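Local coordinates for protein ORC2 (Aeropyrum pernix, PDB 1W5T) that binds DNA and ATP and takes part in regulating DNA replication, as an archaeal Cdc6/Orc protein with an AAA+ ATPase domain and a winged-helix domain, at residues A[49-54]-A[180-185]; A[129-134]-A[172-177]; A[160-165]-A[199-204]. One frame throughout, in Å; residues are numbered along the deposited sequence.

How the interactions relate
The three contacts lie in the AAA+ ATPase domain and illustrate how a parallel sheet organises what surrounds it. Interaction 1 pairs two central strands, 51-56 and 180-186. Interaction 2, whose centre is about 18 Å away, joins helix 122-136 to the loop leading into strand 180-186, and Ile180 packs on Val130 and Leu133. Interaction 3, its centre about 12 Å from that of interaction 1, sets helix 158-165 against helix 200-203, with Leu165 packed on Phe182 and Leu184. Interactions 2 and 3 do not touch. In sequence both segments of interaction 2 fall between those of interaction 1, whereas interaction 3 straddles its second strand, so the sheet ties distant parts of the chain into one nucleotide-binding domain.

Interaction 1. Residues A[49-54]-A[180-185]; sequences SDVNMI and IGFLLV
Ser49 meets the second strand before regular pairing begins, its CA directing a C-H at the carbonyl of Ile180, with 3.3 Å between Ser49 CA and Ile180 O. At Asp50 the backbone takes over: Phe182 N donates to Asp50 O at 2.9 Å, while the carboxylate of Asp50 turns to a salt bridge with Arg41. Val51 lies beside Phe182, the two side chains pointing the same way. With CG1 anti to the backbone N (chi1 171°), its two methyls divide the work: CG2 rests 3.8 Å from Phe182 CD1, and CG1 reaches Leu184 CD1. Asn52 uses both its C=O and its N-H toward this strand, accepting from Leu184 N at 2.8 Å (Leu184 N to Asn52 O) and giving its own N-H to Phe182 O, which it meets tilted 31° from the carbonyl plane. Met53 extends fully as far as SD and then bends, which swings CE back to 3.9 Å from Leu184 CB. Ile54 closes the series: its N binds Leu184 O at 2.9 Å, and on the sheet face it shares with Leu183 and Val185 its CG1 and CD1 both press on Leu183 CD2. Helix 65-82 covers that face through Ala69. Neighbouring strands 206-212 and 139-145 extend the pairing outward, so both segments are interior. This is the parallel core of a P-loop NTPase of the AAA+ class, the strand 51-56 leading into the ATP-binding loop that includes Lys65, which Val185 touches from the adjacent strand.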
loop_
_atom_site.group_PDB
_atom_site.type_symbol
_atom_site.label_atom_id
_atom_site.label_comp_id
_atom_site.label_asym_id
_atom_site.label_seq_id
_atom_site.Cartn_x
_atom_site.Cartn_y
_atom_site.Cartn_z
ATOM N N SER A 49 2.881 -14.932 18.353
ATOM C CA SER A 49 2.986 -13.651 19.054
ATOM C C SER A 49 3.729 -12.555 18.285
ATOM O O SER A 49 3.697 -11.376 18.701
ATOM C CB SER A 49 3.644 -13.821 20.400
ATOM O OG SER A 49 4.886 -14.444 20.226
ATOM N N ASP A 50 4.375 -12.920 17.175
ATOM C CA ASP A 50 5.146 -11.940 16.412
ATOM C C ASP A 50 4.311 -10.832 15.776
ATOM O O ASP A 50 3.161 -11.034 15.389
ATOM C CB ASP A 50 5.977 -12.631 15.343
ATOM C CG ASP A 50 7.112 -13.420 15.940
ATOM O OD1 ASP A 50 7.013 -14.674 16.039
ATOM O OD2 ASP A 50 8.130 -12.859 16.368
ATOM N N VAL A 51 4.906 -9.649 15.688
ATOM C CA VAL A 51 4.278 -8.526 15.017
ATOM C C VAL A 51 5.224 -8.135 13.908
ATOM O O VAL A 51 6.373 -7.785 14.168
ATOM C CB VAL A 51 4.052 -7.331 15.999
ATOM C CG1 VAL A 51 3.606 -6.068 15.260
ATOM C CG2 VAL A 51 3.063 -7.702 17.108
ATOM N N ASN A 52 4.754 -8.212 12.666
ATOM C CA ASN A 52 5.560 -7.772 11.516
ATOM C C ASN A 52 4.833 -6.725 10.658
ATOM O O ASN A 52 3.644 -6.544 10.767
ATOM C CB ASN A 52 5.988 -8.973 10.671
ATOM C CG ASN A 52 6.790 -10.012 11.466
ATOM O OD1 ASN A 52 7.762 -9.683 12.130
ATOM N ND2 ASN A 52 6.391 -11.277 11.362
ATOM N N MET A 53 5.547 -6.025 9.808
ATOM C CA MET A 53 4.913 -5.023 9.007
ATOM C C MET A 53 5.343 -5.107 7.554
ATOM O O MET A 53 6.505 -5.399 7.260
ATOM C CB MET A 53 5.208 -3.627 9.559
ATOM C CG MET A 53 4.628 -2.490 8.704
ATOM S SD MET A 53 4.911 -0.816 9.320
ATOM C CE MET A 53 3.650 -0.718 10.538
ATOM N N ILE A 54 4.401 -4.787 6.671
ATOM C CA ILE A 54 4.614 -4.577 5.241
ATOM C C ILE A 54 4.269 -3.146 4.977
ATOM O O ILE A 54 3.205 -2.698 5.404
ATOM C CB ILE A 54 3.640 -5.467 4.424
ATOM C CG1 ILE A 54 3.957 -6.966 4.612
ATOM C CG2 ILE A 54 3.645 -5.039 2.939
ATOM C CD1 ILE A 54 2.870 -8.004 4.032
ATOM N N ILE A 180 -1.953 -15.167 19.451
ATOM C CA ILE A 180 -2.320 -14.064 18.545
ATOM C C ILE A 180 -1.064 -13.405 17.990
ATOM O O ILE A 180 -0.217 -12.941 18.762
ATOM C CB ILE A 180 -3.162 -12.968 19.247
ATOM C CG1 ILE A 180 -4.396 -13.544 19.931
ATOM C CG2 ILE A 180 -3.664 -11.957 18.202
ATOM C CD1 ILE A 180 -5.143 -12.510 20.685
ATOM N N GLY A 181 -0.934 -13.368 16.669
ATOM C CA GLY A 181 0.124 -12.598 16.046
ATOM C C GLY A 181 -0.462 -11.568 15.100
ATOM O O GLY A 181 -1.658 -11.569 14.834
ATOM N N PHE A 182 0.393 -10.703 14.569
ATOM C CA PHE A 182 -0.043 -9.560 13.796
ATOM C C PHE A 182 0.781 -9.332 12.576
ATOM O O PHE A 182 1.975 -9.491 12.602
ATOM C CB PHE A 182 0.034 -8.300 14.642
ATOM C CG PHE A 182 -0.982 -8.250 15.721
ATOM C CD1 PHE A 182 -0.640 -8.593 16.999
ATOM C CD2 PHE A 182 -2.283 -7.843 15.457
ATOM C CE1 PHE A 182 -1.565 -8.525 18.019
ATOM C CE2 PHE A 182 -3.232 -7.817 16.483
ATOM C CZ PHE A 182 -2.856 -8.152 17.765
ATOM N N LEU A 183 0.116 -8.944 11.504
ATOM C CA LEU A 183 0.782 -8.503 10.308
ATOM C C LEU A 183 0.181 -7.133 10.042
ATOM O O LEU A 183 -1.005 -7.026 9.710
ATOM C CB LEU A 183 0.462 -9.452 9.171
ATOM C CG LEU A 183 1.545 -9.690 8.126
ATOM C CD1 LEU A 183 0.984 -10.137 6.816
ATOM C CD2 LEU A 183 2.596 -8.603 7.943
ATOM N N LEU A 184 0.962 -6.083 10.255
ATOM C CA LEU A 184 0.453 -4.713 10.023
ATOM C C LEU A 184 0.764 -4.372 8.581
ATOM O O LEU A 184 1.825 -4.749 8.069
ATOM C CB LEU A 184 1.136 -3.727 10.952
ATOM C CG LEU A 184 1.246 -4.165 12.440
ATOM C CD1 LEU A 184 1.890 -3.094 13.364
ATOM C CD2 LEU A 184 -0.130 -4.547 12.987
ATOM N N VAL A 185 -0.156 -3.715 7.892
ATOM C CA VAL A 185 0.143 -3.268 6.520
ATOM C C VAL A 185 -0.121 -1.783 6.449
ATOM O O VAL A 185 -1.230 -1.409 6.744
ATOM C CB VAL A 185 -0.749 -3.990 5.507
ATOM C CG1 VAL A 185 -0.446 -3.528 4.081
ATOM C CG2 VAL A 185 -0.598 -5.501 5.642
#

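Interaction 2. Residues A[129-134]-A[172-177]; sequences LVDNLY and PSRDGV
Tyr134, on helix 122-136, packs against two consecutive residues of the 172-177 loop, Arg174 and Asp175. Followed outward from its backbone, Arg174 begins with CB, which sits over the centre of one face of the Tyr134 ring, 3.9 Å from the ring centroid and 12° off the normal, a CH-pi contact. The chain then bends at chi2 (119°), and CD passes alongside the neighbouring carboxylate, 3.5 Å from Asp131 OD1. At the tip, NH1 completes a long salt bridge of 3.6 Å between Arg174 NH1 and Asp131 OD1. The carboxylate and guanidinium planes stand 70° apart, so the two groups do not meet as a flat pair. Asp175 takes the edge of the same ring: its OD2 lies near the ring plane, 3.5 Å from Tyr134 CD1, with the carboxylate steeply inclined to the ring. That carboxylate is held from its own side of the contact, since Asp175 OD1 accepts the Val177 N-H at 3.2 Å (Val177 N to Asp175 OD1) in an Asx turn, and OD2 makes a salt bridge with Arg179. With an alanine in place of Tyr134 the ring is gone, and Arg174 CB and the Asp175 carboxylate would probably be left without the surface they pack on, opening a gap between helix and loop. One turn earlier on the helix, Val130 CG1 reaches the loop at 3.9 Å from Ser173 CA. The surface contact thus clasps helix 122-136 to the loop after helix 167-170, while the same helix 122-136 also packs on strand 180-186, on strand 139-145 through Leu133 against Leu140, and on helix 100-111 through Leu129.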
loop_
_atom_site.group_PDB
_atom_site.type_symbol
_atom_site.label_atom_id
_atom_site.label_comp_id
_atom_site.label_asym_id
_atom_site.label_seq_id
_atom_site.Cartn_x
_atom_site.Cartn_y
_atom_site.Cartn_z
ATOM N N LEU A 129 -11.538 -13.199 23.455
ATOM C CA LEU A 129 -10.781 -13.701 22.306
ATOM C C LEU A 129 -9.681 -14.627 22.780
ATOM O O LEU A 129 -9.608 -15.770 22.330
ATOM C CB LEU A 129 -10.207 -12.526 21.515
ATOM C CG LEU A 129 -10.061 -12.522 19.996
ATOM C CD1 LEU A 129 -10.928 -13.547 19.254
ATOM C CD2 LEU A 129 -10.318 -11.043 19.485
ATOM N N VAL A 130 -8.861 -14.152 23.714
ATOM C CA VAL A 130 -7.811 -14.973 24.306
ATOM C C VAL A 130 -8.368 -16.251 24.929
ATOM O O VAL A 130 -7.846 -17.318 24.687
ATOM C CB VAL A 130 -6.984 -14.188 25.297
ATOM C CG1 VAL A 130 -6.170 -15.125 26.218
ATOM C CG2 VAL A 130 -6.024 -13.265 24.534
ATOM N N ASP A 131 -9.441 -16.139 25.702
ATOM C CA ASP A 131 -10.122 -17.302 26.249
ATOM C C ASP A 131 -10.663 -18.292 25.215
ATOM O O ASP A 131 -10.388 -19.491 25.339
ATOM C CB ASP A 131 -11.241 -16.884 27.179
ATOM C CG ASP A 131 -11.079 -17.479 28.532
ATOM O OD1 ASP A 131 -9.921 -17.475 29.009
ATOM O OD2 ASP A 131 -12.041 -17.988 29.179
ATOM N N ASN A 132 -11.406 -17.813 24.204
ATOM C CA ASN A 132 -11.944 -18.708 23.130
ATOM C C ASN A 132 -10.835 -19.405 22.329
ATOM O O ASN A 132 -10.976 -20.547 21.948
ATOM C CB ASN A 132 -12.853 -17.949 22.141
ATOM C CG ASN A 132 -14.241 -17.662 22.703
ATOM O OD1 ASN A 132 -15.211 -18.367 22.407
ATOM N ND2 ASN A 132 -14.344 -16.599 23.510
ATOM N N LEU A 133 -9.734 -18.709 22.076
ATOM C CA LEU A 133 -8.605 -19.313 21.360
ATOM C C LEU A 133 -7.977 -20.418 22.219
ATOM O O LEU A 133 -7.554 -21.471 21.707
ATOM C CB LEU A 133 -7.573 -18.260 20.933
ATOM C CG LEU A 133 -8.004 -17.307 19.784
ATOM C CD1 LEU A 133 -7.102 -16.058 19.770
ATOM C CD2 LEU A 133 -8.039 -17.973 18.318
ATOM N N TYR A 134 -7.961 -20.202 23.526
ATOM C CA TYR A 134 -7.504 -21.230 24.442
ATOM C C TYR A 134 -8.516 -22.417 24.520
ATOM O O TYR A 134 -8.119 -23.591 24.434
ATOM C CB TYR A 134 -7.201 -20.603 25.830
ATOM C CG TYR A 134 -7.212 -21.616 26.938
ATOM C CD1 TYR A 134 -6.147 -22.463 27.130
ATOM C CD2 TYR A 134 -8.331 -21.779 27.736
ATOM C CE1 TYR A 134 -6.182 -23.443 28.137
ATOM C CE2 TYR A 134 -8.367 -22.743 28.744
ATOM C CZ TYR A 134 -7.300 -23.551 28.931
ATOM O OH TYR A 134 -7.358 -24.517 29.894
ATOM N N PRO A 172 -2.548 -12.453 29.735
ATOM C CA PRO A 172 -1.978 -13.815 29.682
ATOM C C PRO A 172 -3.077 -14.834 29.501
ATOM O O PRO A 172 -4.176 -14.606 29.981
ATOM C CB PRO A 172 -1.305 -13.980 31.054
ATOM C CG PRO A 172 -1.161 -12.560 31.573
ATOM C CD PRO A 172 -2.420 -11.861 31.083
ATOM N N SER A 173 -2.792 -15.900 28.774
ATOM C CA SER A 173 -3.710 -17.005 28.621
ATOM C C SER A 173 -3.704 -17.904 29.877
ATOM O O SER A 173 -2.793 -17.827 30.693
ATOM C CB SER A 173 -3.263 -17.815 27.435
ATOM O OG SER A 173 -1.841 -17.907 27.460
ATOM N N ARG A 174 -4.728 -18.751 30.008
ATOM C CA ARG A 174 -4.877 -19.676 31.133
ATOM C C ARG A 174 -3.722 -20.637 31.227
ATOM O O ARG A 174 -3.237 -20.902 32.310
ATOM C CB ARG A 174 -6.183 -20.445 31.011
ATOM C CG ARG A 174 -7.191 -20.027 32.045
ATOM C CD ARG A 174 -8.494 -19.442 31.540
ATOM N NE ARG A 174 -9.250 -19.322 32.750
ATOM C CZ ARG A 174 -9.918 -18.301 33.241
ATOM N NH1 ARG A 174 -10.108 -17.155 32.593
ATOM N NH2 ARG A 174 -10.433 -18.486 34.444
ATOM N N ASP A 175 -3.268 -21.143 30.076
ATOM C CA ASP A 175 -2.144 -22.074 30.006
ATOM C C ASP A 175 -0.803 -21.456 29.573
ATOM O O ASP A 175 0.130 -22.181 29.325
ATOM C CB ASP A 175 -2.515 -23.212 29.051
ATOM C CG ASP A 175 -2.718 -22.732 27.612
ATOM O OD1 ASP A 175 -2.710 -21.507 27.393
ATOM O OD2 ASP A 175 -2.867 -23.494 26.645
ATOM N N GLY A 176 -0.728 -20.130 29.431
ATOM C CA GLY A 176 0.498 -19.454 29.011
ATOM C C GLY A 176 0.953 -19.643 27.561
ATOM O O GLY A 176 2.129 -19.375 27.226
ATOM N N VAL A 177 0.050 -20.141 26.711
ATOM C CA VAL A 177 0.314 -20.261 25.282
ATOM C C VAL A 177 -0.165 -18.958 24.577
ATOM O O VAL A 177 -1.357 -18.627 24.603
ATOM C CB VAL A 177 -0.357 -21.551 24.670
ATOM C CG1 VAL A 177 -0.037 -21.717 23.211
ATOM C CG2 VAL A 177 0.117 -22.829 25.381
#

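Interaction 3. Residues A[160-165]-A[199-204]; sequences DLYTLL and IPQVES
Leu165 and Val202 meet through single methyls, Leu165 CD2 lying 4.0 Å from Val202 CG2. Val202 carries an unusual first torsion, with CG1 nearly eclipsing the backbone N (chi1 0°), which turns CG2 to Leu165 and CG1 to Tyr162, where it comes within 4.1 Å of Tyr162 CD2, obliquely to the ring. Tyr162 can reach across because its ring is thrown anti to the backbone N (chi1 -163°), carrying it over to Val202 and Gln201. The chain of Gln201 runs extended beyond CG and places the amide at the ring's edge. Gln201 CB approaches Tyr162 CE2 to 3.5 Å, and the amide nitrogen comes close to the ring plane with 3.3 Å between Gln201 NE2 and Tyr162 OH, although the angle is too poor for a hydrogen bond. Ring and amide planes lie 49° apart, so no stack forms. In the fold this is helix-to-helix packing of the AAA+ domain, the end of helix 158-165 resting against the short helix 200-203 on the face of the parallel sheet that bears Phe182. Leu164 touches Phe182 as well. One turn before Leu165, Leu161 crosses Ile199 at about a right angle, and the two side chains meet at their ends, with 4.1 Å between Leu161 CD1 and Ile199 CD1. Leu151 of helix 148-151 touches both Leu161 and Ile199, and Met195 of helix 190-198 packs on Val202.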
loop_
_atom_site.group_PDB
_atom_site.type_symbol
_atom_site.label_atom_id
_atom_site.label_comp_id
_atom_site.label_asym_id
_atom_site.label_seq_id
_atom_site.Cartn_x
_atom_site.Cartn_y
_atom_site.Cartn_z
ATOM N N ASP A 160 -3.820 1.956 24.023
ATOM C CA ASP A 160 -4.612 0.868 23.429
ATOM C C ASP A 160 -3.854 0.008 22.416
ATOM O O ASP A 160 -3.884 -1.215 22.502
ATOM C CB ASP A 160 -5.847 1.437 22.753
ATOM C CG ASP A 160 -6.839 1.989 23.740
ATOM O OD1 ASP A 160 -6.834 1.521 24.914
ATOM O OD2 ASP A 160 -7.654 2.879 23.405
ATOM N N LEU A 161 -3.209 0.663 21.454
ATOM C CA LEU A 161 -2.388 -0.011 20.465
ATOM C C LEU A 161 -1.358 -0.837 21.210
ATOM O O LEU A 161 -1.005 -1.961 20.839
ATOM C CB LEU A 161 -1.672 1.012 19.588
ATOM C CG LEU A 161 -2.444 1.726 18.484
ATOM C CD1 LEU A 161 -1.505 2.643 17.709
ATOM C CD2 LEU A 161 -3.127 0.739 17.559
ATOM N N TYR A 162 -0.893 -0.245 22.294
ATOM C CA TYR A 162 0.096 -0.855 23.146
ATOM C C TYR A 162 -0.395 -2.185 23.682
ATOM O O TYR A 162 0.316 -3.173 23.573
ATOM C CB TYR A 162 0.395 0.090 24.286
ATOM C CG TYR A 162 1.652 -0.204 25.009
ATOM C CD1 TYR A 162 1.759 -1.335 25.836
ATOM C CD2 TYR A 162 2.740 0.652 24.899
ATOM C CE1 TYR A 162 2.911 -1.603 26.521
ATOM C CE2 TYR A 162 3.913 0.389 25.588
ATOM C CZ TYR A 162 3.986 -0.748 26.396
ATOM O OH TYR A 162 5.134 -1.051 27.103
ATOM N N THR A 163 -1.598 -2.217 24.250
ATOM C CA THR A 163 -2.124 -3.452 24.814
ATOM C C THR A 163 -2.433 -4.474 23.708
ATOM O O THR A 163 -2.084 -5.652 23.836
ATOM C CB THR A 163 -3.350 -3.225 25.772
ATOM O OG1 THR A 163 -4.460 -2.699 25.037
ATOM C CG2 THR A 163 -3.068 -2.108 26.768
ATOM N N LEU A 164 -3.049 -3.998 22.626
ATOM C CA LEU A 164 -3.313 -4.816 21.434
ATOM C C LEU A 164 -2.059 -5.501 20.908
ATOM O O LEU A 164 -2.049 -6.704 20.703
ATOM C CB LEU A 164 -3.954 -3.985 20.309
ATOM C CG LEU A 164 -4.175 -4.754 18.999
ATOM C CD1 LEU A 164 -5.266 -5.814 19.141
ATOM C CD2 LEU A 164 -4.451 -3.830 17.813
ATOM N N LEU A 165 -1.002 -4.729 20.705
ATOM C CA LEU A 165 0.197 -5.230 20.047
ATOM C C LEU A 165 1.130 -5.878 21.056
ATOM O O LEU A 165 2.084 -6.550 20.698
ATOM C CB LEU A 165 0.896 -4.125 19.255
ATOM C CG LEU A 165 0.560 -3.844 17.782
ATOM C CD1 LEU A 165 -0.552 -4.692 17.150
ATOM C CD2 LEU A 165 0.218 -2.420 17.649
ATOM N N ILE A 199 5.369 6.507 19.701
ATOM C CA ILE A 199 5.201 5.292 20.517
ATOM C C ILE A 199 6.309 4.217 20.372
ATOM O O ILE A 199 6.016 3.066 20.073
ATOM C CB ILE A 199 3.838 4.661 20.229
ATOM C CG1 ILE A 199 3.548 4.684 18.713
ATOM C CG2 ILE A 199 2.767 5.347 21.050
ATOM C CD1 ILE A 199 2.438 3.749 18.255
ATOM N N PRO A 200 7.568 4.563 20.631
ATOM C CA PRO A 200 8.691 3.650 20.360
ATOM C C PRO A 200 8.622 2.321 21.126
ATOM O O PRO A 200 9.331 1.399 20.732
ATOM C CB PRO A 200 9.908 4.453 20.821
ATOM C CG PRO A 200 9.356 5.359 21.837
ATOM C CD PRO A 200 8.036 5.824 21.243
ATOM N N GLN A 201 7.794 2.232 22.170
ATOM C CA GLN A 201 7.584 0.972 22.893
ATOM C C GLN A 201 6.650 0.011 22.159
ATOM O O GLN A 201 6.669 -1.192 22.409
ATOM C CB GLN A 201 7.075 1.218 24.313
ATOM C CG GLN A 201 7.894 2.238 25.150
ATOM C CD GLN A 201 7.781 1.993 26.670
ATOM O OE1 GLN A 201 8.809 1.880 27.356
ATOM N NE2 GLN A 201 6.542 1.891 27.193
ATOM N N VAL A 202 5.829 0.534 21.251
ATOM C CA VAL A 202 5.088 -0.349 20.351
ATOM C C VAL A 202 5.891 -0.662 19.088
ATOM O O VAL A 202 6.012 -1.816 18.733
ATOM C CB VAL A 202 3.578 0.050 20.132
ATOM C CG1 VAL A 202 3.197 1.281 20.904
ATOM C CG2 VAL A 202 3.176 0.141 18.650
ATOM N N GLU A 203 6.499 0.360 18.478
ATOM C CA GLU A 203 7.364 0.210 17.303
ATOM C C GLU A 203 8.427 -0.871 17.500
ATOM O O GLU A 203 8.704 -1.621 16.586
ATOM C CB GLU A 203 8.038 1.547 16.975
ATOM C CG GLU A 203 8.692 1.647 15.598
ATOM C CD GLU A 203 10.101 1.062 15.515
ATOM O OE1 GLU A 203 10.803 0.942 16.534
ATOM O OE2 GLU A 203 10.521 0.715 14.390
ATOM N N SER A 204 9.034 -0.902 18.683
ATOM C CA SER A 204 10.065 -1.869 19.028
ATOM C C SER A 204 9.558 -3.314 19.027
ATOM O O SER A 204 10.370 -4.221 18.971
ATOM C CB SER A 204 10.706 -1.550 20.393
ATOM O OG SER A 204 9.737 -1.577 21.430
#